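Local coordinates for SusD-like carbohydrate binding protein BF1063 (Bacteroides fragilis NCTC 9343, PDB 3I4G) that probably binds carbohydrate at the bacterial outer membrane as a SusD-like glycan-binding lipoprotein, at residues Tyr241-Thr246 against Tyr365-Thr370; Ile255-Asn260 against Gly380-Ile385. All coordinates share one frame; numbering follows the deposited sequence. Where two conformers were deposited one is given.

Contacts 1 and 2 are neighbours in the SusD family region, their centres about 10 Å apart. Their segments alternate along the chain: 241-246, 255-260, 365-370, 380-385. Contact 1 joins two loops through a glutamate and a tyrosine ring. Contact 2 pairs two short antiparallel strands. The two meet where Thr-246 lies on the strand pair: its CG2 is 3.6 Å from Leu-381 CD2 and also packs on Gln-256 NE2. The backbone O of Tyr-241 approaches Leu-381 CB at 3.7 Å. A 1,2-ethanediol, probably from the crystallisation liquor, bonds to Glu-367 of contact 1 and to the backbone O of Asn-379, the residue before segment 380-385.

Contact 1: residues Tyr241-Thr246 against Tyr365-Thr370; sequences YPSTGT and YFEEST. With EDO (1,2-ethanediol), chain C.
Glu-367 points CG away from its own N (chi1 -177°) and stays extended, which takes it across the Tyr-241 ring at a slant, carboxylate and ring planes 39° apart, to Ser-243. Tyr-241 turns its CG beside its own N (chi1 -64°), which lays the ring over the Glu-367 backbone. Glu-367 CA sits over one face of this ring, 3.7 Å from the centroid, a CH-pi contact. The carboxylate grips the 241-246 loop at Ser-243. Ser-243 N donates to Glu-367 OE1 at 3.0 Å, on the syn side. In one of two conformers, Ser-243 OG donates to Glu-367 OE2 at 2.6 Å, on its syn lone pair. Thr-370 OG1 donates a hydrogen bond to Glu-367 OE2 from the anti side, out of the carboxylate plane. With that serine conformer, three donors hold the carboxylate. The motif on the glutamate side is a type I beta turn, Glu-367 to Thr-370, which brings Thr-370 back to that carboxylate. At the far end of the ring, Tyr-241 OH binds two waters. One also lies within bonding distance of Phe-366 O and Glu-368 OE2; the other accepts from Glu-368 N. Glu-367 N donates to O2 of a 1,2-ethanediol at 2.8 Å.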
ATOM      1  N   TYR A 241       7.198  -8.004  -9.792  1.00  8.62           N
ATOM      2  CA  TYR A 241       7.548  -7.904 -11.211  1.00  8.97           C
ATOM      3  C   TYR A 241       6.463  -8.518 -12.084  1.00  8.84           C
ATOM      4  O   TYR A 241       5.863  -9.518 -11.687  1.00  9.05           O
ATOM      5  CB  TYR A 241       8.852  -8.625 -11.515  1.00  9.65           C
ATOM      6  CG  TYR A 241      10.112  -8.134 -10.884  1.00  9.65           C
ATOM      7  CD1 TYR A 241      10.261  -6.862 -10.343  1.00  8.61           C
ATOM      8  CD2 TYR A 241      11.216  -8.961 -10.910  1.00  9.83           C
ATOM      9  CE1 TYR A 241      11.487  -6.446  -9.803  1.00  9.55           C
ATOM     10  CE2 TYR A 241      12.415  -8.568 -10.414  1.00  9.56           C
ATOM     11  CZ  TYR A 241      12.546  -7.302  -9.873  1.00 10.56           C
ATOM     12  OH  TYR A 241      13.791  -6.922  -9.384  1.00 11.17           O
ATOM     13  N   PRO A 242       6.210  -7.955 -13.258  1.00  8.56           N
ATOM     14  CA  PRO A 242       5.184  -8.537 -14.111  1.00  9.87           C
ATOM     15  C   PRO A 242       5.467  -9.980 -14.578  1.00 11.20           C
ATOM     16  O   PRO A 242       4.520 -10.778 -14.682  1.00 11.98           O
ATOM     17  CB  PRO A 242       5.118  -7.558 -15.303  1.00 14.06           C
ATOM     18  CG  PRO A 242       6.228  -6.675 -15.219  1.00 11.18           C
ATOM     19  CD  PRO A 242       6.721  -6.692 -13.800  1.00 10.25           C
ATOM     20  N   SER A 243       6.729 -10.326 -14.799  0.50 10.92           N
ATOM     21  CA  SER A 243       7.048 -11.639 -15.361  0.50 12.07           C
ATOM     22  C   SER A 243       6.899 -12.786 -14.374  0.50 12.80           C
ATOM     23  O   SER A 243       6.790 -13.939 -14.786  0.50 15.10           O
ATOM     24  CB  SER A 243       8.486 -11.665 -15.910  0.50 12.73           C
ATOM     25  OG  SER A 243       8.667 -10.767 -16.999  0.50 11.92           O
ATOM     26  N   THR A 244       6.911 -12.469 -13.078  1.00 11.60           N
ATOM     27  CA  THR A 244       6.895 -13.441 -12.016  1.00 10.02           C
ATOM     28  C   THR A 244       5.851 -13.265 -10.925  1.00 11.36           C
ATOM     29  O   THR A 244       5.643 -14.154 -10.098  1.00 12.04           O
ATOM     30  CB  THR A 244       8.297 -13.367 -11.348  1.00 10.95           C
ATOM     31  OG1 THR A 244       8.619 -12.006 -11.023  1.00 11.01           O
ATOM     32  CG2 THR A 244       9.389 -13.926 -12.284  1.00 13.27           C
ATOM     33  N   GLY A 245       5.224 -12.095 -10.884  1.00 10.30           N
ATOM     34  CA  GLY A 245       4.340 -11.761  -9.796  1.00 10.36           C
ATOM     35  C   GLY A 245       3.046 -12.515  -9.693  1.00 10.74           C
ATOM     36  O   GLY A 245       2.375 -12.438  -8.663  1.00 11.04           O
ATOM     37  N   THR A 246       2.642 -13.197 -10.763  1.00 10.70           N
ATOM     38  CA  THR A 246       1.437 -14.022 -10.710  1.00 11.80           C
ATOM     39  C   THR A 246       1.751 -15.512 -10.722  1.00 12.43           C
ATOM     40  O   THR A 246       0.798 -16.308 -10.695  1.00 14.87           O
ATOM     41  CB  THR A 246       0.468 -13.734 -11.885  1.00 10.27           C
ATOM     42  OG1 THR A 246       1.054 -14.175 -13.106  1.00 13.02           O
ATOM     43  CG2 THR A 246       0.124 -12.273 -11.977  1.00 12.91           C
ATOM     44  N   TYR A 365       9.096  -2.904  -7.601  1.00  8.52           N
ATOM     45  CA  TYR A 365       8.138  -2.904  -8.720  1.00  8.19           C
ATOM     46  C   TYR A 365       8.764  -2.757 -10.106  1.00  8.54           C
ATOM     47  O   TYR A 365       8.050  -2.833 -11.098  1.00 10.15           O
ATOM     48  CB  TYR A 365       7.056  -1.829  -8.531  1.00  8.71           C
ATOM     49  CG  TYR A 365       6.217  -1.944  -7.297  1.00  7.78           C
ATOM     50  CD1 TYR A 365       5.269  -2.955  -7.142  1.00  7.38           C
ATOM     51  CD2 TYR A 365       6.346  -1.018  -6.264  1.00  8.62           C
ATOM     52  CE1 TYR A 365       4.505  -3.059  -5.995  1.00  8.79           C
ATOM     53  CE2 TYR A 365       5.600  -1.136  -5.108  1.00  8.91           C
ATOM     54  CZ  TYR A 365       4.667  -2.135  -4.980  1.00  8.34           C
ATOM     55  OH  TYR A 365       3.904  -2.197  -3.862  1.00  9.02           O
ATOM     56  N   PHE A 366      10.083  -2.594 -10.171  1.00  9.25           N
ATOM     57  CA  PHE A 366      10.782  -2.399 -11.462  1.00  8.67           C
ATOM     58  C   PHE A 366      11.647  -3.586 -11.821  1.00 11.34           C
ATOM     59  O   PHE A 366      12.661  -3.833 -11.195  1.00  9.94           O
ATOM     60  CB  PHE A 366      11.586  -1.083 -11.440  1.00  9.82           C
ATOM     61  CG  PHE A 366      10.722   0.127 -11.144  1.00 10.06           C
ATOM     62  CD1 PHE A 366       9.634   0.448 -11.955  1.00 13.35           C
ATOM     63  CD2 PHE A 366      10.946   0.913 -10.065  1.00 10.66           C
ATOM     64  CE1 PHE A 366       8.813   1.512 -11.658  1.00 14.37           C
ATOM     65  CE2 PHE A 366      10.117   1.985  -9.778  1.00 13.76           C
ATOM     66  CZ  PHE A 366       9.063   2.293 -10.570  1.00 13.90           C
ATOM     67  N   GLU A 367      11.186  -4.339 -12.827  1.00 10.00           N
ATOM     68  CA  GLU A 367      11.880  -5.529 -13.330  1.00 11.76           C
ATOM     69  C   GLU A 367      13.010  -5.051 -14.211  1.00 14.21           C
ATOM     70  O   GLU A 367      12.852  -4.967 -15.437  1.00 16.39           O
ATOM     71  CB  GLU A 367      10.853  -6.413 -14.049  1.00 11.74           C
ATOM     72  CG  GLU A 367      11.394  -7.737 -14.567  1.00 14.07           C
ATOM     73  CD  GLU A 367      10.317  -8.595 -15.235  1.00 19.21           C
ATOM     74  OE1 GLU A 367       9.145  -8.608 -14.833  1.00 14.06           O
ATOM     75  OE2 GLU A 367      10.658  -9.300 -16.201  1.00 22.59           O
ATOM     76  N   GLU A 368      14.187  -4.860 -13.618  1.00 10.78           N
ATOM     77  CA  GLU A 368      15.291  -4.134 -14.240  1.00 11.43           C
ATOM     78  C   GLU A 368      15.921  -4.783 -15.446  1.00 15.03           C
ATOM     79  O   GLU A 368      16.436  -4.076 -16.284  1.00 18.09           O
ATOM     80  CB  GLU A 368      16.407  -3.894 -13.207  1.00 13.80           C
ATOM     81  CG  GLU A 368      15.953  -3.045 -12.031  1.00 11.05           C
ATOM     82  CD  GLU A 368      17.022  -3.010 -10.960  1.00 11.28           C
ATOM     83  OE1 GLU A 368      18.152  -2.624 -11.266  1.00 10.03           O
ATOM     84  OE2 GLU A 368      16.711  -3.353  -9.774  1.00 10.24           O
ATOM     85  N   SER A 369      15.899  -6.093 -15.564  0.70 15.43           N
ATOM     86  CA  SER A 369      16.552  -6.714 -16.717  0.70 18.00           C
ATOM     87  C   SER A 369      15.664  -6.768 -17.954  0.70 15.50           C
ATOM     88  O   SER A 369      16.168  -7.021 -19.049  0.70 17.29           O
ATOM     89  CB  SER A 369      17.015  -8.115 -16.357  0.70 21.40           C
ATOM     90  OG  SER A 369      15.917  -8.928 -15.994  0.70 28.10           O
ATOM     91  N   THR A 370      14.376  -6.467 -17.801  1.00 12.90           N
ATOM     92  CA  THR A 370      13.439  -6.574 -18.922  1.00 13.70           C
ATOM     93  C   THR A 370      13.123  -5.189 -19.492  1.00 13.75           C
ATOM     94  O   THR A 370      12.704  -4.299 -18.748  1.00 14.46           O
ATOM     95  CB  THR A 370      12.168  -7.263 -18.448  1.00 13.29           C
ATOM     96  OG1 THR A 370      12.499  -8.523 -17.864  1.00 17.58           O
ATOM     97  CG2 THR A 370      11.229  -7.510 -19.600  1.00 16.38           C
TER
HETATM   98  C1  EDO C   2       7.407  -1.879 -15.103  1.00 20.03           C
HETATM   99  O1  EDO C   2       6.106  -1.685 -14.505  1.00 19.09           O
HETATM  100  C2  EDO C   2       7.901  -3.210 -14.552  1.00 18.13           C
HETATM  101  O2  EDO C   2       9.313  -3.220 -14.610  1.00 19.77           O
HETATM  102  O   HOH W   1      14.263  -4.232  -9.102  1.00  9.48           O
HETATM  103  O   HOH W   2      15.535  -6.978 -11.626  1.00 26.16           O

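Contact 2: residues Ile255-Asn260 against Gly380-Ile385; sequences IQYLEN and GLTPVI
The Tyr-257 ring meets the 380-385 strand with its edge. Gly-380 O and Thr-382 OG1 both lie near the ring plane, the latter 3.8 Å from Tyr-257 CE1. Gly-380 has no side chain, and the ring leans beside its backbone, with Tyr-257 CD1 3.8 Å from Gly-380 O. A water in the plane of the ring joins Tyr-257 OH (2.6 Å) to Thr-382 OG1 (2.8 Å). Thr-382 holds OG1 between its backbone N and carbonyl carbon (chi1 63°), where it meets both this water and the flank of Ile-255, whose CB is 3.6 Å away.

The backbones form a two-stranded antiparallel ladder, 172° between strand directions. Ile-255 and Thr-382 are a hydrogen-bonded pair, and so are Tyr-257 and Gly-380. Each pair has two N-H to O bonds. The shortest, 2.8 Å, runs from Tyr-257 N to Gly-380 O. Gln-256 and Leu-381 form the non-hydrogen-bonded pair between them. Their side chains lie on the other face from Tyr-257 and Thr-382, and Leu-381 CD2 comes 3.9 Å from Gln-256 CB. Beyond the ladder, Val-384 CG2 packs on Ile-255 CG1 at 4.0 Å.

At Val-384 and Ile-385 the strand has a classic beta bulge, both residues facing Phe-253. Helix 50-54 lies against Thr-382 and Val-384 through Met-53, and Trp-48 touches Ile-255 and Val-384. Helix 197-211 packs on Val-384 and Ile-385, while Asn-251 of strand 251-252 borders Leu-381 and Pro-383.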
ATOM      1  N   ILE A 255      -3.019  -6.340  -8.571  1.00  8.73           N
ATOM      2  CA  ILE A 255      -3.426  -5.661  -9.792  1.00  7.93           C
ATOM      3  C   ILE A 255      -2.386  -5.952 -10.866  1.00  8.99           C
ATOM      4  O   ILE A 255      -1.200  -5.648 -10.681  1.00  9.60           O
ATOM      5  CB  ILE A 255      -3.551  -4.136  -9.605  1.00  8.42           C
ATOM      6  CG1 ILE A 255      -4.336  -3.740  -8.351  1.00  9.94           C
ATOM      7  CG2 ILE A 255      -4.166  -3.561 -10.866  1.00 10.17           C
ATOM      8  CD1 ILE A 255      -5.767  -4.347  -8.254  1.00  9.87           C
ATOM      9  N   GLN A 256      -2.821  -6.581 -11.961  1.00  8.88           N
ATOM     10  CA  GLN A 256      -1.963  -6.866 -13.077  1.00  8.96           C
ATOM     11  C   GLN A 256      -2.225  -5.837 -14.174  1.00 10.22           C
ATOM     12  O   GLN A 256      -3.372  -5.645 -14.562  1.00 11.96           O
ATOM     13  CB  GLN A 256      -2.206  -8.275 -13.621  1.00 11.12           C
ATOM     14  CG  GLN A 256      -1.402  -8.577 -14.858  1.00 11.75           C
ATOM     15  CD  GLN A 256      -1.557  -9.987 -15.287  1.00 14.31           C
ATOM     16  OE1 GLN A 256      -2.642 -10.388 -15.752  1.00 20.12           O
ATOM     17  NE2 GLN A 256      -0.497 -10.740 -15.194  1.00 12.48           N
ATOM     18  N   TYR A 257      -1.171  -5.217 -14.689  1.00  8.50           N
ATOM     19  CA  TYR A 257      -1.207  -4.279 -15.796  1.00  9.02           C
ATOM     20  C   TYR A 257      -0.579  -4.945 -17.008  1.00  8.95           C
ATOM     21  O   TYR A 257       0.524  -5.457 -16.930  1.00  9.15           O
ATOM     22  CB  TYR A 257      -0.449  -3.025 -15.411  1.00  9.02           C
ATOM     23  CG  TYR A 257      -0.996  -2.282 -14.227  1.00  8.46           C
ATOM     24  CD1 TYR A 257      -0.582  -2.563 -12.947  1.00  8.88           C
ATOM     25  CD2 TYR A 257      -1.894  -1.235 -14.401  1.00  9.71           C
ATOM     26  CE1 TYR A 257      -1.080  -1.877 -11.858  1.00  8.81           C
ATOM     27  CE2 TYR A 257      -2.407  -0.540 -13.330  1.00 10.07           C
ATOM     28  CZ  TYR A 257      -1.997  -0.863 -12.075  1.00 10.21           C
ATOM     29  OH  TYR A 257      -2.479  -0.139 -11.012  1.00 10.45           O
ATOM     30  N   LEU A 258      -1.292  -4.919 -18.127  1.00 10.15           N
ATOM     31  CA  LEU A 258      -0.855  -5.475 -19.409  1.00  9.48           C
ATOM     32  C   LEU A 258      -0.721  -4.328 -20.368  1.00  9.53           C
ATOM     33  O   LEU A 258      -1.667  -3.551 -20.585  1.00 10.70           O
ATOM     34  CB  LEU A 258      -1.842  -6.502 -19.932  1.00 11.41           C
ATOM     35  CG  LEU A 258      -2.076  -7.743 -19.073  1.00 14.65           C
ATOM     36  CD1 LEU A 258      -3.083  -8.634 -19.789  1.00 17.03           C
ATOM     37  CD2 LEU A 258      -0.815  -8.535 -18.790  1.00 17.28           C
ATOM     38  N   GLU A 259       0.457  -4.203 -20.973  1.00  9.74           N
ATOM     39  CA  GLU A 259       0.753  -3.064 -21.843  1.00 10.99           C
ATOM     40  C   GLU A 259      -0.199  -2.932 -23.016  1.00 12.54           C
ATOM     41  O   GLU A 259      -0.443  -1.811 -23.468  1.00 11.76           O
ATOM     42  CB  GLU A 259       2.209  -3.117 -22.346  1.00 13.23           C
ATOM     43  CG  GLU A 259       2.508  -4.317 -23.176  1.00 11.35           C
ATOM     44  CD  GLU A 259       3.963  -4.386 -23.605  1.00 16.23           C
ATOM     45  OE1 GLU A 259       4.750  -3.434 -23.386  1.00 16.60           O
ATOM     46  OE2 GLU A 259       4.358  -5.419 -24.167  1.00 15.56           O
ATOM     47  N   ASN A 260      -0.802  -4.014 -23.487  1.00 10.97           N
ATOM     48  CA  ASN A 260      -1.774  -3.860 -24.605  1.00 10.99           C
ATOM     49  C   ASN A 260      -3.200  -3.430 -24.168  1.00 10.32           C
ATOM     50  O   ASN A 260      -4.080  -3.255 -25.023  1.00 11.02           O
ATOM     51  CB  ASN A 260      -1.855  -5.139 -25.463  1.00 10.39           C
ATOM     52  CG  ASN A 260      -0.537  -5.534 -26.120  1.00 10.95           C
ATOM     53  OD1 ASN A 260       0.424  -4.738 -26.206  1.00 12.71           O
ATOM     54  ND2 ASN A 260      -0.509  -6.789 -26.658  1.00 10.14           N
ATOM     55  N   GLY A 380       2.992  -4.404 -15.563  1.00  7.90           N
ATOM     56  CA  GLY A 380       3.270  -4.230 -14.140  1.00  8.27           C
ATOM     57  C   GLY A 380       2.474  -5.175 -13.300  1.00  8.02           C
ATOM     58  O   GLY A 380       1.463  -5.725 -13.741  1.00  9.07           O
ATOM     59  N   LEU A 381       2.904  -5.380 -12.059  1.00  8.58           N
ATOM     60  CA  LEU A 381       2.183  -6.230 -11.123  1.00  8.48           C
ATOM     61  C   LEU A 381       2.374  -5.652  -9.733  1.00  8.29           C
ATOM     62  O   LEU A 381       3.514  -5.615  -9.219  1.00  8.99           O
ATOM     63  CB  LEU A 381       2.682  -7.658 -11.245  1.00  8.78           C
ATOM     64  CG  LEU A 381       1.978  -8.798 -10.525  1.00  9.37           C
ATOM     65  CD1 LEU A 381       2.109  -8.679  -8.998  1.00 10.22           C
ATOM     66  CD2 LEU A 381       0.525  -8.852 -10.938  1.00  9.08           C
ATOM     67  N   THR A 382       1.279  -5.198  -9.125  1.00  8.31           N
ATOM     68  CA  THR A 382       1.341  -4.585  -7.789  1.00  7.72           C
ATOM     69  C   THR A 382       0.474  -5.373  -6.822  1.00  7.99           C
ATOM     70  O   THR A 382      -0.776  -5.285  -6.863  1.00  8.68           O
ATOM     71  CB  THR A 382       0.932  -3.117  -7.826  1.00  8.01           C
ATOM     72  OG1 THR A 382      -0.428  -3.016  -8.246  1.00  9.12           O
ATOM     73  CG2 THR A 382       1.818  -2.346  -8.792  1.00  9.35           C
ATOM     74  N   PRO A 383       1.095  -6.172  -5.941  1.00  7.58           N
ATOM     75  CA  PRO A 383       0.303  -6.891  -4.951  1.00  7.94           C
ATOM     76  C   PRO A 383      -0.476  -5.996  -3.999  1.00  8.44           C
ATOM     77  O   PRO A 383       0.007  -4.914  -3.616  1.00  8.82           O
ATOM     78  CB  PRO A 383       1.366  -7.667  -4.171  1.00  9.13           C
ATOM     79  CG  PRO A 383       2.478  -7.853  -5.183  1.00  8.58           C
ATOM     80  CD  PRO A 383       2.523  -6.556  -5.869  1.00  8.96           C
ATOM     81  N   VAL A 384      -1.672  -6.470  -3.639  1.00  8.00           N
ATOM     82  CA  VAL A 384      -2.541  -5.827  -2.669  1.00  8.02           C
ATOM     83  C   VAL A 384      -2.515  -6.615  -1.364  1.00  7.73           C
ATOM     84  O   VAL A 384      -2.441  -6.046  -0.276  1.00  9.29           O
ATOM     85  CB  VAL A 384      -3.960  -5.702  -3.239  1.00  8.62           C
ATOM     86  CG1 VAL A 384      -4.861  -5.075  -2.210  1.00  8.93           C
ATOM     87  CG2 VAL A 384      -3.961  -4.842  -4.504  1.00 10.04           C
ATOM     88  N   ILE A 385      -2.583  -7.941  -1.443  1.00  8.64           N
ATOM     89  CA  ILE A 385      -2.488  -8.825  -0.291  1.00  7.46           C
ATOM     90  C   ILE A 385      -1.442  -9.889  -0.582  1.00  7.75           C
ATOM     91  O   ILE A 385      -1.574 -10.670  -1.528  1.00  8.88           O
ATOM     92  CB  ILE A 385      -3.813  -9.549   0.036  1.00  8.38           C
ATOM     93  CG1 ILE A 385      -4.963  -8.565   0.311  1.00  7.94           C
ATOM     94  CG2 ILE A 385      -3.641 -10.535   1.211  1.00  9.66           C
ATOM     95  CD1 ILE A 385      -4.826  -7.673   1.561  1.00 11.70           C
TER
HETATM   96  O   HOH W   3      -1.379  -0.440  -8.655  1.00  9.00           O